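Long-range contacts in Cif-like 1 (Burkholderia cenocepacia, PDB 7JQY), which probably hydrolyses epoxides to diols with an alpha/beta hydrolase fold: residues G56-W61 and L192-K197; K186-I191 and V210-Y215. The protein carries 1 engineered substitution. One frame throughout, in Å; residues are numbered along the deposited sequence.

In the fold
Both contacts use helix 187-198 of the helical cap: contact 2 packs its first turn against helix 205-215, and contact 1 brings its next residues down onto the loop 56-61 that follows strand 50-54 of the core. The centres are about 8 Å apart, and the two meet directly. Tyr-215 OH lies 2.7 Å from Gln-59 O, probably a hydrogen bond, while Tyr-211 CB packs 3.2 Å from Pro-58 O. Residues of both helices, 187-198 and 205-215, therefore touch the loop. Contact 1 is the one nearer the probable active site, since Trp-57 touches the probable nucleophile elbow, where Ser-123 is the engineered residue; Tyr-215 of contact 2 lies near that elbow without touching it.

Contact 1 (G56-W61 and L192-K197); sequences GWPQTW and LDFYKK
The loop carrying Trp-57, Pro-58 and Gln-59 belongs to the HGXP motif found in epoxide hydrolases of this fold, and here it meets Phe-194 and Tyr-195 of cap helix 187-198. The peptide bond before Pro-58 is cis, as is usual in that motif. Trp-57 forms a T-shaped pair with Phe-194: the edge of its six-membered ring points at the face of the phenyl, with the planes at 86° and the centroids 5.1 Å apart. CZ3 of Trp-57 does the touching. It sits over the middle of the Phe-194 ring, 3.9 Å from CE1 and almost equally far from the other ring carbons. With chi1 of Trp-57 at -165° and that of Phe-194 close to it, each ring lies opposite its own backbone N, which sends both into the gap between loop and helix. Pro-58 fills in beside them, its CD 4.2 Å from CE1 of Tyr-195.

The polar part is the Gln-59 amide. NE2 donates to Tyr-195 OH at 3.0 Å with an N-H...O angle of 156°, the oxygen lying practically in the amide plane. At the other end OE1 receives Gly-56 N at 3.1 Å on a lone pair in the carbonyl plane, and it is also bonded by Arg-122 NH1. Both ends of the amide being engaged, its flip is settled. Tyr-195 OH bonds Asp-288 OD2 as well, while the backbone N of Trp-57 is hydrogen-bonded to OG of the engineered Ser-123, consistent with an oxyanion-hole role for that N-H in the natural enzyme. Chemically, then, a buried planar amide with both ends bonded ties the cap tyrosine to the loop next to Ser-123.

Contact 2 (K186-I191 and V210-Y215); sequences KERAYI and VYADAY
This is a helix-helix contact within the cap, between the first turn of helix 187-198 and residues 210-215 of helix 205-215; the local axes approach to 8.5 Å and run at 129°, closer to antiparallel than to parallel. Ala-212 sits at the middle, where its small methyl lets the backbones come close: CB lies 3.7 Å from Arg-188 CA. Ile-191 covers the inner side. Its CG2 rests 3.9 Å from Ala-212 CB, and its CD1 reaches Tyr-215 CB at 3.6 Å.

On the outer, exposed side Arg-188 grips Asp-213 side-on. NE donates to OD1 at 3.1 Å and NH2 to OD2 at 2.7 Å, each on a syn lone pair, and a weak third bond runs from NH2 to OD1. A bend at chi3 (-112°) turns the end of the arginine chain towards Asp-213. Guanidinium and carboxylate lie nearly level, their planes only 13° apart, and the paired bonds fix the turn of both groups. The contact is thus apolar inside and ionic outside, and it joins consecutive helices of the cap; a helical cap over the active site is characteristic of epoxide hydrolases of the alpha/beta hydrolase fold.

Contact 1 (G56-W61 and L192-K197)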
loop_
_atom_site.group_PDB
_atom_site.type_symbol
_atom_site.label_atom_id
_atom_site.label_comp_id
_atom_site.label_asym_id
_atom_site.label_seq_id
_atom_site.Cartn_x
_atom_site.Cartn_y
_atom_site.Cartn_z
ATOM N N GLY B 56 -23.105 -14.868 -16.552
ATOM C CA GLY B 56 -22.338 -13.955 -17.370
ATOM C C GLY B 56 -21.251 -13.253 -16.572
ATOM O O GLY B 56 -20.727 -13.784 -15.583
ATOM N N TRP B 57 -20.887 -12.052 -17.045
ATOM C CA TRP B 57 -19.915 -11.169 -16.408
ATOM C C TRP B 57 -20.630 -10.024 -15.702
ATOM O O TRP B 57 -21.544 -9.418 -16.279
ATOM C CB TRP B 57 -18.933 -10.590 -17.432
ATOM C CG TRP B 57 -17.718 -9.976 -16.796
ATOM C CD1 TRP B 57 -16.492 -10.571 -16.611
ATOM C CD2 TRP B 57 -17.612 -8.664 -16.228
ATOM N NE1 TRP B 57 -15.638 -9.704 -15.970
ATOM C CE2 TRP B 57 -16.301 -8.531 -15.720
ATOM C CE3 TRP B 57 -18.502 -7.587 -16.092
ATOM C CZ2 TRP B 57 -15.858 -7.365 -15.092
ATOM C CZ3 TRP B 57 -18.062 -6.434 -15.468
ATOM C CH2 TRP B 57 -16.749 -6.334 -14.975
ATOM N N PRO B 58 -20.253 -9.693 -14.453
ATOM C CA PRO B 58 -19.245 -10.360 -13.623
ATOM C C PRO B 58 -19.901 -11.321 -12.645
ATOM O O PRO B 58 -20.118 -10.956 -11.493
ATOM C CB PRO B 58 -18.600 -9.199 -12.873
ATOM C CG PRO B 58 -19.752 -8.164 -12.726
ATOM C CD PRO B 58 -20.839 -8.545 -13.741
ATOM N N GLN B 59 -20.217 -12.531 -13.086
ATOM C CA GLN B 59 -21.042 -13.431 -12.300
ATOM C C GLN B 59 -20.381 -14.802 -12.196
ATOM O O GLN B 59 -19.332 -15.067 -12.784
ATOM C CB GLN B 59 -22.443 -13.552 -12.911
ATOM C CG GLN B 59 -23.071 -12.180 -13.229
ATOM C CD GLN B 59 -24.493 -12.300 -13.703
ATOM O OE1 GLN B 59 -24.786 -13.009 -14.676
ATOM N NE2 GLN B 59 -25.398 -11.628 -13.008
ATOM N N THR B 60 -21.005 -15.653 -11.388
ATOM C CA THR B 60 -20.700 -17.066 -11.271
ATOM C C THR B 60 -22.030 -17.797 -11.256
ATOM O O THR B 60 -23.091 -17.176 -11.396
ATOM C CB THR B 60 -19.911 -17.379 -9.992
ATOM O OG1 THR B 60 -20.731 -17.052 -8.869
ATOM C CG2 THR B 60 -18.594 -16.614 -9.932
ATOM N N TRP B 61 -21.977 -19.112 -11.020
ATOM C CA TRP B 61 -23.199 -19.893 -10.831
ATOM C C TRP B 61 -24.101 -19.281 -9.769
ATOM O O TRP B 61 -25.327 -19.455 -9.812
ATOM C CB TRP B 61 -22.845 -21.333 -10.441
ATOM C CG TRP B 61 -22.384 -21.445 -9.015
ATOM C CD1 TRP B 61 -21.093 -21.418 -8.567
ATOM C CD2 TRP B 61 -23.212 -21.570 -7.847
ATOM N NE1 TRP B 61 -21.068 -21.515 -7.197
ATOM C CE2 TRP B 61 -22.353 -21.617 -6.730
ATOM C CE3 TRP B 61 -24.595 -21.650 -7.639
ATOM C CZ2 TRP B 61 -22.830 -21.740 -5.427
ATOM C CZ3 TRP B 61 -25.066 -21.778 -6.339
ATOM C CH2 TRP B 61 -24.185 -21.815 -5.252
ATOM N N LEU B 192 -19.074 -3.746 -7.656
ATOM C CA LEU B 192 -20.268 -3.255 -6.973
ATOM C C LEU B 192 -20.855 -2.055 -7.703
ATOM O O LEU B 192 -22.080 -1.928 -7.829
ATOM C CB LEU B 192 -19.944 -2.882 -5.524
ATOM C CG LEU B 192 -20.352 -3.845 -4.409
ATOM C CD1 LEU B 192 -19.531 -5.137 -4.473
ATOM C CD2 LEU B 192 -20.157 -3.168 -3.075
ATOM N N ASP B 193 -19.995 -1.151 -8.176
ATOM C CA ASP B 193 -20.488 0.003 -8.913
ATOM C C ASP B 193 -21.086 -0.425 -10.243
ATOM O O ASP B 193 -22.191 -0.001 -10.604
ATOM C CB ASP B 193 -19.369 1.012 -9.139
ATOM C CG ASP B 193 -19.898 2.344 -9.641
ATOM O OD1 ASP B 193 -20.337 3.158 -8.798
ATOM O OD2 ASP B 193 -19.896 2.558 -10.872
ATOM N N PHE B 194 -20.376 -1.293 -10.973
ATOM C CA PHE B 194 -20.910 -1.804 -12.228
ATOM C C PHE B 194 -22.298 -2.403 -12.020
ATOM O O PHE B 194 -23.233 -2.124 -12.786
ATOM C CB PHE B 194 -19.948 -2.842 -12.805
ATOM C CG PHE B 194 -20.275 -3.261 -14.194
ATOM C CD1 PHE B 194 -21.231 -4.238 -14.425
ATOM C CD2 PHE B 194 -19.633 -2.676 -15.275
ATOM C CE1 PHE B 194 -21.553 -4.624 -15.719
ATOM C CE2 PHE B 194 -19.948 -3.053 -16.572
ATOM C CZ PHE B 194 -20.907 -4.026 -16.794
ATOM N N TYR B 195 -22.467 -3.149 -10.955
ATOM C CA TYR B 195 -23.701 -3.783 -10.686
ATOM C C TYR B 195 -24.810 -2.843 -10.307
ATOM O O TYR B 195 -25.841 -2.905 -10.864
ATOM C CB TYR B 195 -23.517 -4.802 -9.571
ATOM C CG TYR B 195 -24.025 -6.168 -9.850
ATOM C CD1 TYR B 195 -23.242 -7.091 -10.450
ATOM C CD2 TYR B 195 -25.266 -6.540 -9.489
ATOM C CE1 TYR B 195 -23.695 -8.356 -10.702
ATOM C CE2 TYR B 195 -25.727 -7.794 -9.736
ATOM C CZ TYR B 195 -24.927 -8.699 -10.340
ATOM O OH TYR B 195 -25.365 -9.947 -10.579
ATOM N N LYS B 196 -24.565 -1.940 -9.387
ATOM C CA LYS B 196 -25.634 -1.092 -8.874
ATOM C C LYS B 196 -26.110 -0.083 -9.909
ATOM O O LYS B 196 -27.287 0.286 -9.908
ATOM C CB LYS B 196 -25.173 -0.380 -7.605
ATOM C CG LYS B 196 -25.024 -1.304 -6.416
ATOM C CD LYS B 196 -24.698 -0.497 -5.193
ATOM C CE LYS B 196 -23.756 -1.199 -4.253
ATOM N NZ LYS B 196 -23.895 -0.615 -2.882
ATOM N N LYS B 197 -25.230 0.351 -10.812
ATOM C CA LYS B 197 -25.639 1.281 -11.856
ATOM C C LYS B 197 -26.640 0.661 -12.824
ATOM O O LYS B 197 -27.396 1.391 -13.470
ATOM C CB LYS B 197 -24.406 1.769 -12.624
ATOM C CG LYS B 197 -23.835 3.049 -12.073
ATOM C CD LYS B 197 -22.510 3.417 -12.698
ATOM C CE LYS B 197 -22.155 4.840 -12.298
ATOM N NZ LYS B 197 -21.050 4.871 -11.302
#

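Contact 2 (K186-I191 and V210-Y215)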
loop_
_atom_site.group_PDB
_atom_site.type_symbol
_atom_site.label_atom_id
_atom_site.label_comp_id
_atom_site.label_asym_id
_atom_site.label_seq_id
_atom_site.Cartn_x
_atom_site.Cartn_y
_atom_site.Cartn_z
ATOM N N LYS B 186 -9.038 -3.681 -6.767
ATOM C CA LYS B 186 -10.237 -2.867 -6.639
ATOM C C LYS B 186 -11.436 -3.581 -7.243
ATOM O O LYS B 186 -12.369 -2.937 -7.738
ATOM C CB LYS B 186 -10.019 -1.499 -7.280
ATOM C CG LYS B 186 -8.920 -0.740 -6.580
ATOM C CD LYS B 186 -8.581 0.544 -7.251
ATOM C CE LYS B 186 -7.209 1.012 -6.820
ATOM N NZ LYS B 186 -6.392 1.356 -8.006
ATOM N N GLU B 187 -11.417 -4.919 -7.218
ATOM C CA GLU B 187 -12.490 -5.684 -7.840
ATOM C C GLU B 187 -13.823 -5.383 -7.172
ATOM O O GLU B 187 -14.845 -5.203 -7.853
ATOM C CB GLU B 187 -12.172 -7.176 -7.786
ATOM C CG GLU B 187 -10.817 -7.555 -8.396
ATOM C CD GLU B 187 -9.654 -7.376 -7.432
ATOM O OE1 GLU B 187 -9.878 -6.933 -6.281
ATOM O OE2 GLU B 187 -8.505 -7.667 -7.836
ATOM N N ARG B 188 -13.825 -5.275 -5.844
ATOM C CA ARG B 188 -15.070 -5.017 -5.123
ATOM C C ARG B 188 -15.664 -3.657 -5.492
ATOM O O ARG B 188 -16.854 -3.548 -5.811
ATOM C CB ARG B 188 -14.813 -5.095 -3.620
ATOM C CG ARG B 188 -15.950 -5.696 -2.832
ATOM C CD ARG B 188 -15.522 -5.974 -1.402
ATOM N NE ARG B 188 -15.449 -7.404 -1.107
ATOM C CZ ARG B 188 -15.651 -7.914 0.107
ATOM N NH1 ARG B 188 -15.935 -7.108 1.122
ATOM N NH2 ARG B 188 -15.575 -9.227 0.311
ATOM N N ALA B 189 -14.848 -2.605 -5.453
ATOM C CA ALA B 189 -15.347 -1.274 -5.784
ATOM C C ALA B 189 -15.764 -1.186 -7.250
ATOM O O ALA B 189 -16.748 -0.514 -7.586
ATOM C CB ALA B 189 -14.294 -0.221 -5.447
ATOM N N TYR B 190 -15.010 -1.830 -8.140
ATOM C CA TYR B 190 -15.346 -1.785 -9.556
ATOM C C TYR B 190 -16.630 -2.551 -9.844
ATOM O O TYR B 190 -17.508 -2.053 -10.556
ATOM C CB TYR B 190 -14.186 -2.342 -10.385
ATOM C CG TYR B 190 -14.398 -2.278 -11.890
ATOM C CD1 TYR B 190 -14.322 -1.063 -12.580
ATOM C CD2 TYR B 190 -14.645 -3.433 -12.626
ATOM C CE1 TYR B 190 -14.488 -1.007 -13.946
ATOM C CE2 TYR B 190 -14.822 -3.389 -14.004
ATOM C CZ TYR B 190 -14.742 -2.172 -14.660
ATOM O OH TYR B 190 -14.918 -2.120 -16.028
ATOM N N ILE B 191 -16.773 -3.749 -9.275
ATOM C CA ILE B 191 -17.889 -4.620 -9.626
ATOM C C ILE B 191 -19.172 -4.204 -8.909
ATOM O O ILE B 191 -20.267 -4.319 -9.469
ATOM C CB ILE B 191 -17.505 -6.083 -9.340
ATOM C CG1 ILE B 191 -16.638 -6.610 -10.477
ATOM C CG2 ILE B 191 -18.725 -6.962 -9.150
ATOM C CD1 ILE B 191 -15.670 -7.741 -10.047
ATOM N N VAL B 210 -19.944 -11.532 -3.352
ATOM C CA VAL B 210 -19.626 -12.906 -3.717
ATOM C C VAL B 210 -19.070 -12.959 -5.135
ATOM O O VAL B 210 -18.061 -13.633 -5.399
ATOM C CB VAL B 210 -20.878 -13.784 -3.574
ATOM C CG1 VAL B 210 -20.614 -15.184 -4.110
ATOM C CG2 VAL B 210 -21.334 -13.811 -2.123
ATOM N N TYR B 211 -19.704 -12.233 -6.065
ATOM C CA TYR B 211 -19.163 -12.127 -7.419
ATOM C C TYR B 211 -17.812 -11.424 -7.411
ATOM O O TYR B 211 -16.840 -11.910 -8.003
ATOM C CB TYR B 211 -20.127 -11.359 -8.326
ATOM C CG TYR B 211 -21.562 -11.818 -8.348
ATOM C CD1 TYR B 211 -21.893 -13.166 -8.502
ATOM C CD2 TYR B 211 -22.594 -10.887 -8.270
ATOM C CE1 TYR B 211 -23.216 -13.574 -8.540
ATOM C CE2 TYR B 211 -23.916 -11.279 -8.312
ATOM C CZ TYR B 211 -24.229 -12.619 -8.456
ATOM O OH TYR B 211 -25.550 -13.000 -8.493
ATOM N N ALA B 212 -17.737 -10.259 -6.763
ATOM C CA ALA B 212 -16.507 -9.475 -6.796
ATOM C C ALA B 212 -15.327 -10.269 -6.236
ATOM O O ALA B 212 -14.213 -10.190 -6.770
ATOM C CB ALA B 212 -16.701 -8.159 -6.037
ATOM N N ASP B 213 -15.545 -11.034 -5.157
ATOM C CA ASP B 213 -14.453 -11.834 -4.591
ATOM C C ASP B 213 -14.010 -12.949 -5.537
ATOM O O ASP B 213 -12.830 -13.319 -5.551
ATOM C CB ASP B 213 -14.853 -12.391 -3.219
ATOM C CG ASP B 213 -15.048 -11.283 -2.173
ATOM O OD1 ASP B 213 -14.815 -10.082 -2.494
ATOM O OD2 ASP B 213 -15.452 -11.606 -1.038
ATOM N N ALA B 214 -14.923 -13.509 -6.325
ATOM C CA ALA B 214 -14.498 -14.500 -7.306
ATOM C C ALA B 214 -13.558 -13.886 -8.343
ATOM O O ALA B 214 -12.555 -14.500 -8.724
ATOM C CB ALA B 214 -15.714 -15.125 -7.978
ATOM N N TYR B 215 -13.855 -12.666 -8.796
ATOM C CA TYR B 215 -13.059 -12.000 -9.820
ATOM C C TYR B 215 -11.760 -11.423 -9.280
ATOM O O TYR B 215 -10.890 -11.052 -10.074
ATOM C CB TYR B 215 -13.919 -10.904 -10.510
ATOM C CG TYR B 215 -14.899 -11.563 -11.459
ATOM C CD1 TYR B 215 -14.566 -11.775 -12.793
ATOM C CD2 TYR B 215 -16.111 -12.066 -10.999
ATOM C CE1 TYR B 215 -15.427 -12.438 -13.649
ATOM C CE2 TYR B 215 -16.976 -12.727 -11.843
ATOM C CZ TYR B 215 -16.630 -12.906 -13.170
ATOM O OH TYR B 215 -17.492 -13.578 -14.019
#